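Long-range contact in alpha-toxin (Clostridium novyi, PDB 2VK9), which is a large clostridial toxin whose N-terminal part, present here, forms a catalytic domain with the GT-A fold: residues Cys283-Leu295 and Asn511-Ser523. Residues are numbered along the deposited sequence; the frame is centred on the assembly and turned at random.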
ATOM      1  N   CYS A 283      -9.377   0.964   5.846  1.00 26.34           N
ATOM      2  CA  CYS A 283      -9.122  -0.424   6.167  1.00 26.83           C
ATOM      3  C   CYS A 283      -9.347  -1.363   4.994  1.00 27.31           C
ATOM      4  O   CYS A 283     -10.224  -1.159   4.164  1.00 27.19           O
ATOM      5  CB  CYS A 283      -9.962  -0.862   7.360  1.00 26.81           C
ATOM      6  SG  CYS A 283      -9.486  -2.476   7.994  1.00 26.66           S
ATOM      7  N   ASP A 284      -8.522  -2.399   4.951  1.00 28.11           N
ATOM      8  CA  ASP A 284      -8.651  -3.477   4.000  1.00 28.90           C
ATOM      9  C   ASP A 284      -9.761  -4.405   4.480  1.00 28.93           C
ATOM     10  O   ASP A 284      -9.853  -4.699   5.680  1.00 28.78           O
ATOM     11  CB  ASP A 284      -7.338  -4.235   3.973  1.00 29.47           C
ATOM     12  CG  ASP A 284      -7.053  -4.869   2.635  1.00 32.31           C
ATOM     13  OD1 ASP A 284      -7.576  -5.993   2.385  1.00 34.89           O
ATOM     14  OD2 ASP A 284      -6.283  -4.242   1.851  1.00 34.51           O
ATOM     15  N   LEU A 285     -10.602  -4.868   3.555  1.00 28.88           N
ATOM     16  CA  LEU A 285     -11.693  -5.797   3.892  1.00 28.69           C
ATOM     17  C   LEU A 285     -11.256  -7.186   4.426  1.00 29.18           C
ATOM     18  O   LEU A 285     -12.092  -7.985   4.861  1.00 29.39           O
ATOM     19  CB  LEU A 285     -12.659  -5.934   2.717  1.00 28.18           C
ATOM     20  CG  LEU A 285     -13.716  -4.835   2.638  1.00 27.49           C
ATOM     21  CD1 LEU A 285     -14.241  -4.654   1.219  1.00 26.06           C
ATOM     22  CD2 LEU A 285     -14.852  -5.124   3.607  1.00 26.73           C
ATOM     23  N   ASP A 286      -9.954  -7.462   4.410  1.00 29.47           N
ATOM     24  CA  ASP A 286      -9.410  -8.679   5.008  1.00 29.71           C
ATOM     25  C   ASP A 286      -9.187  -8.562   6.503  1.00 29.51           C
ATOM     26  O   ASP A 286      -9.003  -9.561   7.173  1.00 29.49           O
ATOM     27  CB  ASP A 286      -8.080  -9.015   4.356  1.00 30.11           C
ATOM     28  CG  ASP A 286      -8.244  -9.448   2.930  1.00 31.79           C
ATOM     29  OD1 ASP A 286      -9.399  -9.749   2.534  1.00 33.70           O
ATOM     30  OD2 ASP A 286      -7.219  -9.494   2.213  1.00 33.11           O
ATOM     31  N   PHE A 287      -9.167  -7.341   7.019  1.00 29.50           N
ATOM     32  CA  PHE A 287      -8.938  -7.128   8.434  1.00 29.49           C
ATOM     33  C   PHE A 287     -10.265  -7.022   9.148  1.00 29.90           C
ATOM     34  O   PHE A 287     -11.304  -6.827   8.519  1.00 30.11           O
ATOM     35  CB  PHE A 287      -8.114  -5.868   8.664  1.00 29.35           C
ATOM     36  CG  PHE A 287      -6.669  -5.993   8.249  1.00 29.23           C
ATOM     37  CD1 PHE A 287      -6.218  -7.084   7.505  1.00 29.01           C
ATOM     38  CD2 PHE A 287      -5.761  -4.996   8.580  1.00 29.34           C
ATOM     39  CE1 PHE A 287      -4.878  -7.186   7.117  1.00 29.19           C
ATOM     40  CE2 PHE A 287      -4.421  -5.090   8.192  1.00 29.51           C
ATOM     41  CZ  PHE A 287      -3.981  -6.184   7.459  1.00 29.14           C
ATOM     42  N   LEU A 288     -10.225  -7.170  10.463  1.00 30.11           N
ATOM     43  CA  LEU A 288     -11.415  -7.117  11.280  1.00 30.22           C
ATOM     44  C   LEU A 288     -11.089  -6.234  12.449  1.00 30.55           C
ATOM     45  O   LEU A 288      -9.919  -5.941  12.675  1.00 30.56           O
ATOM     46  CB  LEU A 288     -11.782  -8.518  11.755  1.00 30.23           C
ATOM     47  CG  LEU A 288     -12.478  -9.402  10.718  1.00 30.60           C
ATOM     48  CD1 LEU A 288     -12.499 -10.845  11.162  1.00 30.41           C
ATOM     49  CD2 LEU A 288     -13.888  -8.923  10.463  1.00 30.66           C
ATOM     50  N   PRO A 289     -12.114  -5.760  13.176  1.00 31.05           N
ATOM     51  CA  PRO A 289     -11.852  -5.006  14.397  1.00 31.68           C
ATOM     52  C   PRO A 289     -10.897  -5.725  15.340  1.00 32.48           C
ATOM     53  O   PRO A 289     -10.849  -6.952  15.348  1.00 32.24           O
ATOM     54  CB  PRO A 289     -13.234  -4.856  15.039  1.00 31.47           C
ATOM     55  CG  PRO A 289     -14.171  -5.641  14.211  1.00 31.41           C
ATOM     56  CD  PRO A 289     -13.551  -5.841  12.882  1.00 31.06           C
ATOM     57  N   GLY A 290     -10.141  -4.951  16.114  1.00 33.56           N
ATOM     58  CA  GLY A 290      -9.130  -5.493  17.016  1.00 35.25           C
ATOM     59  C   GLY A 290      -9.682  -6.400  18.097  1.00 36.46           C
ATOM     60  O   GLY A 290     -10.687  -6.080  18.730  1.00 36.50           O
ATOM     61  N   VAL A 291      -9.028  -7.542  18.292  1.00 37.99           N
ATOM     62  CA  VAL A 291      -9.413  -8.488  19.341  1.00 39.64           C
ATOM     63  C   VAL A 291      -8.494  -8.361  20.550  1.00 40.67           C
ATOM     64  O   VAL A 291      -7.283  -8.157  20.416  1.00 40.70           O
ATOM     65  CB  VAL A 291      -9.447  -9.967  18.855  1.00 39.51           C
ATOM     66  CG1 VAL A 291     -10.322 -10.125  17.612  1.00 39.52           C
ATOM     67  CG2 VAL A 291      -8.061 -10.471  18.569  1.00 40.17           C
ATOM     68  N   ASN A 292      -9.089  -8.490  21.728  1.00 42.12           N
ATOM     69  CA  ASN A 292      -8.366  -8.418  22.985  1.00 43.68           C
ATOM     70  C   ASN A 292      -7.597  -9.714  23.294  1.00 44.73           C
ATOM     71  O   ASN A 292      -7.990 -10.477  24.179  1.00 44.93           O
ATOM     72  CB  ASN A 292      -9.365  -8.124  24.097  1.00 43.78           C
ATOM     73  CG  ASN A 292      -8.742  -7.423  25.267  1.00 44.33           C
ATOM     74  OD1 ASN A 292      -7.605  -7.710  25.651  1.00 45.76           O
ATOM     75  ND2 ASN A 292      -9.485  -6.493  25.854  1.00 44.42           N
ATOM     76  N   LEU A 293      -6.503  -9.957  22.573  1.00 46.03           N
ATOM     77  CA  LEU A 293      -5.734 -11.196  22.721  1.00 47.34           C
ATOM     78  C   LEU A 293      -5.075 -11.395  24.092  1.00 48.58           C
ATOM     79  O   LEU A 293      -4.824 -12.536  24.497  1.00 48.83           O
ATOM     80  CB  LEU A 293      -4.684 -11.324  21.615  1.00 47.22           C
ATOM     81  CG  LEU A 293      -5.179 -11.705  20.214  1.00 47.29           C
ATOM     82  CD1 LEU A 293      -4.041 -11.670  19.205  1.00 46.50           C
ATOM     83  CD2 LEU A 293      -5.897 -13.059  20.187  1.00 46.50           C
ATOM     84  N   SER A 294      -4.802 -10.297  24.802  1.00 49.95           N
ATOM     85  CA  SER A 294      -4.242 -10.367  26.154  1.00 51.10           C
ATOM     86  C   SER A 294      -4.999 -11.331  27.062  1.00 51.95           C
ATOM     87  O   SER A 294      -4.390 -12.162  27.735  1.00 52.24           O
ATOM     88  CB  SER A 294      -4.201  -8.983  26.799  1.00 51.02           C
ATOM     89  OG  SER A 294      -3.000  -8.323  26.455  1.00 51.59           O
ATOM     90  N   LEU A 295      -6.326 -11.230  27.067  1.00 52.79           N
ATOM     91  CA  LEU A 295      -7.153 -12.021  27.972  1.00 53.70           C
ATOM     92  C   LEU A 295      -6.874 -13.523  27.873  1.00 54.37           C
ATOM     93  O   LEU A 295      -7.105 -14.272  28.822  1.00 54.27           O
ATOM     94  CB  LEU A 295      -8.639 -11.712  27.743  1.00 53.66           C
ATOM     95  CG  LEU A 295      -9.066 -10.242  27.892  1.00 53.44           C
ATOM     96  CD1 LEU A 295     -10.486 -10.032  27.382  1.00 53.50           C
ATOM     97  CD2 LEU A 295      -8.939  -9.764  29.331  1.00 53.06           C
ATOM     98  N   ASN A 511      -4.289  -2.924  18.814  1.00 35.08           N
ATOM     99  CA  ASN A 511      -5.652  -2.915  19.311  1.00 34.79           C
ATOM    100  C   ASN A 511      -6.652  -2.366  18.297  1.00 34.24           C
ATOM    101  O   ASN A 511      -7.852  -2.499  18.475  1.00 34.34           O
ATOM    102  CB  ASN A 511      -5.717  -2.078  20.587  1.00 35.05           C
ATOM    103  CG  ASN A 511      -4.785  -2.588  21.661  1.00 35.60           C
ATOM    104  OD1 ASN A 511      -4.578  -3.796  21.801  1.00 35.73           O
ATOM    105  ND2 ASN A 511      -4.208  -1.667  22.425  1.00 36.50           N
ATOM    106  N   LEU A 512      -6.144  -1.735  17.245  1.00 33.71           N
ATOM    107  CA  LEU A 512      -6.955  -1.029  16.266  1.00 33.02           C
ATOM    108  C   LEU A 512      -7.443  -1.927  15.131  1.00 32.96           C
ATOM    109  O   LEU A 512      -8.413  -1.606  14.464  1.00 32.88           O
ATOM    110  CB  LEU A 512      -6.159   0.145  15.698  1.00 32.87           C
ATOM    111  CG  LEU A 512      -6.383   1.599  16.142  1.00 32.65           C
ATOM    112  CD1 LEU A 512      -7.065   1.765  17.498  1.00 32.45           C
ATOM    113  CD2 LEU A 512      -5.055   2.342  16.100  1.00 31.47           C
ATOM    114  N   TYR A 513      -6.773  -3.052  14.911  1.00 33.01           N
ATOM    115  CA  TYR A 513      -7.164  -3.969  13.848  1.00 33.23           C
ATOM    116  C   TYR A 513      -6.693  -5.382  14.157  1.00 33.47           C
ATOM    117  O   TYR A 513      -5.698  -5.580  14.860  1.00 33.56           O
ATOM    118  CB  TYR A 513      -6.593  -3.520  12.496  1.00 33.06           C
ATOM    119  CG  TYR A 513      -5.092  -3.656  12.441  1.00 33.23           C
ATOM    120  CD1 TYR A 513      -4.271  -2.660  12.964  1.00 32.77           C
ATOM    121  CD2 TYR A 513      -4.490  -4.794  11.894  1.00 33.16           C
ATOM    122  CE1 TYR A 513      -2.900  -2.781  12.940  1.00 33.28           C
ATOM    123  CE2 TYR A 513      -3.109  -4.923  11.866  1.00 33.43           C
ATOM    124  CZ  TYR A 513      -2.323  -3.908  12.392  1.00 33.45           C
ATOM    125  OH  TYR A 513      -0.953  -4.003  12.381  1.00 35.12           O
ATOM    126  N   PHE A 514      -7.418  -6.352  13.608  1.00 33.59           N
ATOM    127  CA  PHE A 514      -7.046  -7.755  13.673  1.00 33.70           C
ATOM    128  C   PHE A 514      -6.757  -8.236  12.256  1.00 33.85           C
ATOM    129  O   PHE A 514      -7.583  -8.058  11.364  1.00 33.89           O
ATOM    130  CB  PHE A 514      -8.184  -8.552  14.310  1.00 33.50           C
ATOM    131  CG  PHE A 514      -7.878 -10.007  14.522  1.00 33.69           C
ATOM    132  CD1 PHE A 514      -6.792 -10.406  15.297  1.00 34.12           C
ATOM    133  CD2 PHE A 514      -8.700 -10.980  13.971  1.00 33.98           C
ATOM    134  CE1 PHE A 514      -6.519 -11.750  15.503  1.00 34.33           C
ATOM    135  CE2 PHE A 514      -8.437 -12.321  14.168  1.00 34.50           C
ATOM    136  CZ  PHE A 514      -7.345 -12.711  14.941  1.00 34.82           C
ATOM    137  N   SER A 515      -5.586  -8.835  12.052  1.00 34.29           N
ATOM    138  CA  SER A 515      -5.141  -9.254  10.715  1.00 34.57           C
ATOM    139  C   SER A 515      -5.026 -10.779  10.532  1.00 35.18           C
ATOM    140  O   SER A 515      -4.673 -11.258   9.452  1.00 35.20           O
ATOM    141  CB  SER A 515      -3.814  -8.567  10.360  1.00 34.33           C
ATOM    142  OG  SER A 515      -2.788  -8.940  11.262  1.00 33.57           O
ATOM    143  N   LYS A 516      -5.325 -11.544  11.577  1.00 35.90           N
ATOM    144  CA  LYS A 516      -5.193 -12.993  11.493  1.00 36.92           C
ATOM    145  C   LYS A 516      -6.531 -13.622  11.111  1.00 37.61           C
ATOM    146  O   LYS A 516      -7.156 -14.350  11.891  1.00 37.74           O
ATOM    147  CB  LYS A 516      -4.642 -13.577  12.800  1.00 37.00           C
ATOM    148  CG  LYS A 516      -3.438 -12.845  13.407  1.00 37.53           C
ATOM    149  CD  LYS A 516      -2.310 -12.611  12.396  1.00 38.74           C
ATOM    150  CE  LYS A 516      -0.993 -12.217  13.066  1.00 38.95           C
ATOM    151  NZ  LYS A 516      -1.163 -11.413  14.309  1.00 38.58           N
ATOM    152  N   THR A 517      -6.974 -13.319   9.899  1.00 38.50           N
ATOM    153  CA  THR A 517      -8.295 -13.719   9.451  1.00 39.29           C
ATOM    154  C   THR A 517      -8.160 -14.658   8.271  1.00 40.36           C
ATOM    155  O   THR A 517      -7.140 -14.652   7.581  1.00 40.58           O
ATOM    156  CB  THR A 517      -9.117 -12.506   9.015  1.00 39.03           C
ATOM    157  OG1 THR A 517      -8.497 -11.909   7.876  1.00 38.73           O
ATOM    158  CG2 THR A 517      -9.185 -11.484  10.125  1.00 38.57           C
ATOM    159  N   HIS A 518      -9.194 -15.453   8.033  1.00 41.62           N
ATOM    160  CA  HIS A 518      -9.184 -16.410   6.933  1.00 43.11           C
ATOM    161  C   HIS A 518      -8.865 -15.765   5.593  1.00 44.44           C
ATOM    162  O   HIS A 518      -7.992 -16.240   4.873  1.00 44.69           O
ATOM    163  CB  HIS A 518     -10.512 -17.162   6.857  1.00 42.83           C
ATOM    164  CG  HIS A 518     -10.823 -17.947   8.086  1.00 42.16           C
ATOM    165  ND1 HIS A 518     -12.067 -18.480   8.331  1.00 42.17           N
ATOM    166  CD2 HIS A 518     -10.055 -18.273   9.152  1.00 41.71           C
ATOM    167  CE1 HIS A 518     -12.050 -19.115   9.488  1.00 42.16           C
ATOM    168  NE2 HIS A 518     -10.842 -18.998  10.010  1.00 41.90           N
ATOM    169  N   ASP A 519      -9.561 -14.678   5.267  1.00 46.14           N
ATOM    170  CA  ASP A 519      -9.359 -14.006   3.991  1.00 47.91           C
ATOM    171  C   ASP A 519      -7.962 -13.389   3.885  1.00 49.13           C
ATOM    172  O   ASP A 519      -7.454 -13.200   2.789  1.00 49.15           O
ATOM    173  CB  ASP A 519     -10.451 -12.958   3.738  1.00 48.01           C
ATOM    174  CG  ASP A 519     -11.770 -13.571   3.258  1.00 48.43           C
ATOM    175  OD1 ASP A 519     -12.154 -14.660   3.740  1.00 49.56           O
ATOM    176  OD2 ASP A 519     -12.438 -12.950   2.401  1.00 48.44           O
ATOM    177  N   GLU A 520      -7.337 -13.092   5.018  1.00 50.95           N
ATOM    178  CA  GLU A 520      -5.988 -12.544   4.998  1.00 53.11           C
ATOM    179  C   GLU A 520      -4.938 -13.609   4.709  1.00 54.45           C
ATOM    180  O   GLU A 520      -3.962 -13.353   3.998  1.00 54.55           O
ATOM    181  CB  GLU A 520      -5.658 -11.866   6.316  1.00 53.14           C
ATOM    182  CG  GLU A 520      -5.046 -10.489   6.138  1.00 54.64           C
ATOM    183  CD  GLU A 520      -3.680 -10.497   5.481  1.00 55.46           C
ATOM    184  OE1 GLU A 520      -3.548  -9.953   4.361  1.00 55.92           O
ATOM    185  OE2 GLU A 520      -2.739 -11.035   6.097  1.00 56.58           O
ATOM    186  N   PHE A 521      -5.137 -14.797   5.276  1.00 56.20           N
ATOM    187  CA  PHE A 521      -4.259 -15.923   5.012  1.00 58.00           C
ATOM    188  C   PHE A 521      -4.406 -16.404   3.582  1.00 59.89           C
ATOM    189  O   PHE A 521      -3.454 -16.925   3.001  1.00 60.34           O
ATOM    190  CB  PHE A 521      -4.528 -17.069   5.985  1.00 57.56           C
ATOM    191  CG  PHE A 521      -4.174 -16.747   7.402  1.00 56.52           C
ATOM    192  CD1 PHE A 521      -5.016 -17.111   8.436  1.00 55.61           C
ATOM    193  CD2 PHE A 521      -3.003 -16.065   7.702  1.00 56.07           C
ATOM    194  CE1 PHE A 521      -4.693 -16.810   9.752  1.00 55.59           C
ATOM    195  CE2 PHE A 521      -2.672 -15.757   9.013  1.00 55.66           C
ATOM    196  CZ  PHE A 521      -3.521 -16.130  10.041  1.00 55.60           C
ATOM    197  N   LYS A 522      -5.593 -16.220   3.012  1.00 62.16           N
ATOM    198  CA  LYS A 522      -5.826 -16.602   1.633  1.00 64.69           C
ATOM    199  C   LYS A 522      -5.107 -15.650   0.678  1.00 66.30           C
ATOM    200  O   LYS A 522      -4.673 -16.054  -0.396  1.00 66.53           O
ATOM    201  CB  LYS A 522      -7.319 -16.693   1.334  1.00 64.67           C
ATOM    202  CG  LYS A 522      -7.628 -17.678   0.224  1.00 66.34           C
ATOM    203  CD  LYS A 522      -9.099 -18.075   0.185  1.00 68.96           C
ATOM    204  CE  LYS A 522      -9.351 -19.065  -0.968  1.00 70.13           C
ATOM    205  NZ  LYS A 522     -10.806 -19.355  -1.156  1.00 70.96           N
ATOM    206  N   SER A 523      -4.966 -14.394   1.090  1.00 68.77           N
ATOM    207  CA  SER A 523      -4.224 -13.387   0.322  1.00 71.18           C
ATOM    208  C   SER A 523      -2.708 -13.603   0.333  1.00 73.10           C
ATOM    209  O   SER A 523      -2.011 -13.113  -0.556  1.00 73.38           O
ATOM    210  CB  SER A 523      -4.537 -11.973   0.824  1.00 70.90           C
ATOM    211  OG  SER A 523      -5.793 -11.530   0.351  1.00 70.81           O
TER
HETATM  212  O   HOH W   1     -12.730 -10.119   2.884  1.00 18.80           O
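Just beyond the Asp284-Leu285-Asp286 sequence, the DXD motif of the GT-A fold, Leu288 pairs with Phe514 in a single antiparallel bridge. Both bonds of this hydrogen-bonded pair form: Leu288 N to Phe514 O is 2.9 Å, Phe514 N to Leu288 O 2.7 Å, and both are nearly straight. The motif lies in a type I turn from Asp284 to Phe287, and its last residue meets the start of helix 518-523. There the N-cap residue Thr517 gives its OG1 proton to Asp286 O (2.5 Å), and Thr517 OG1 in turn accepts a weak capping bond from Glu520 N, tying the turn to the helix start. The Asp286 carboxylate lies beside Asp519 and Ser523 of the helix, and its OD2 accepts from Ser523 OG on the syn side, tilted out of the carboxylate plane; Ser523 is poorly ordered. A water bridges Leu285 O and Asp519 OD2 and adds a further, water-mediated link.

The Phe287 ring has Ser515 CB over one face, 3.8 Å from its centroid, and Glu520 CG near its plane at CE1 (3.4 Å). Tyr513 lies alongside, pointing the same way; the two rings are within 14° of parallel but slid apart, with centroids 5.4 Å away. Phe514 leaves its backbone toward 283-295, and chi1 of -176° sets its ring beside the carbonyl carbon, against Val291, whose CG1 sits over one ring face, 4.1 Å from the centroid, opposite Lys516 N. Leu288 CD1 packs on Thr517 CG2.

Pro289 and Thr517 touch helix 111-123, where Trp120 NE1 bonds to Phe287 O. Leu288 and Phe514 meet Phe315 of helix 307-321, while Phe287, Tyr513 and Ser515 rest on strand 371-376 at the edge of the central sheet.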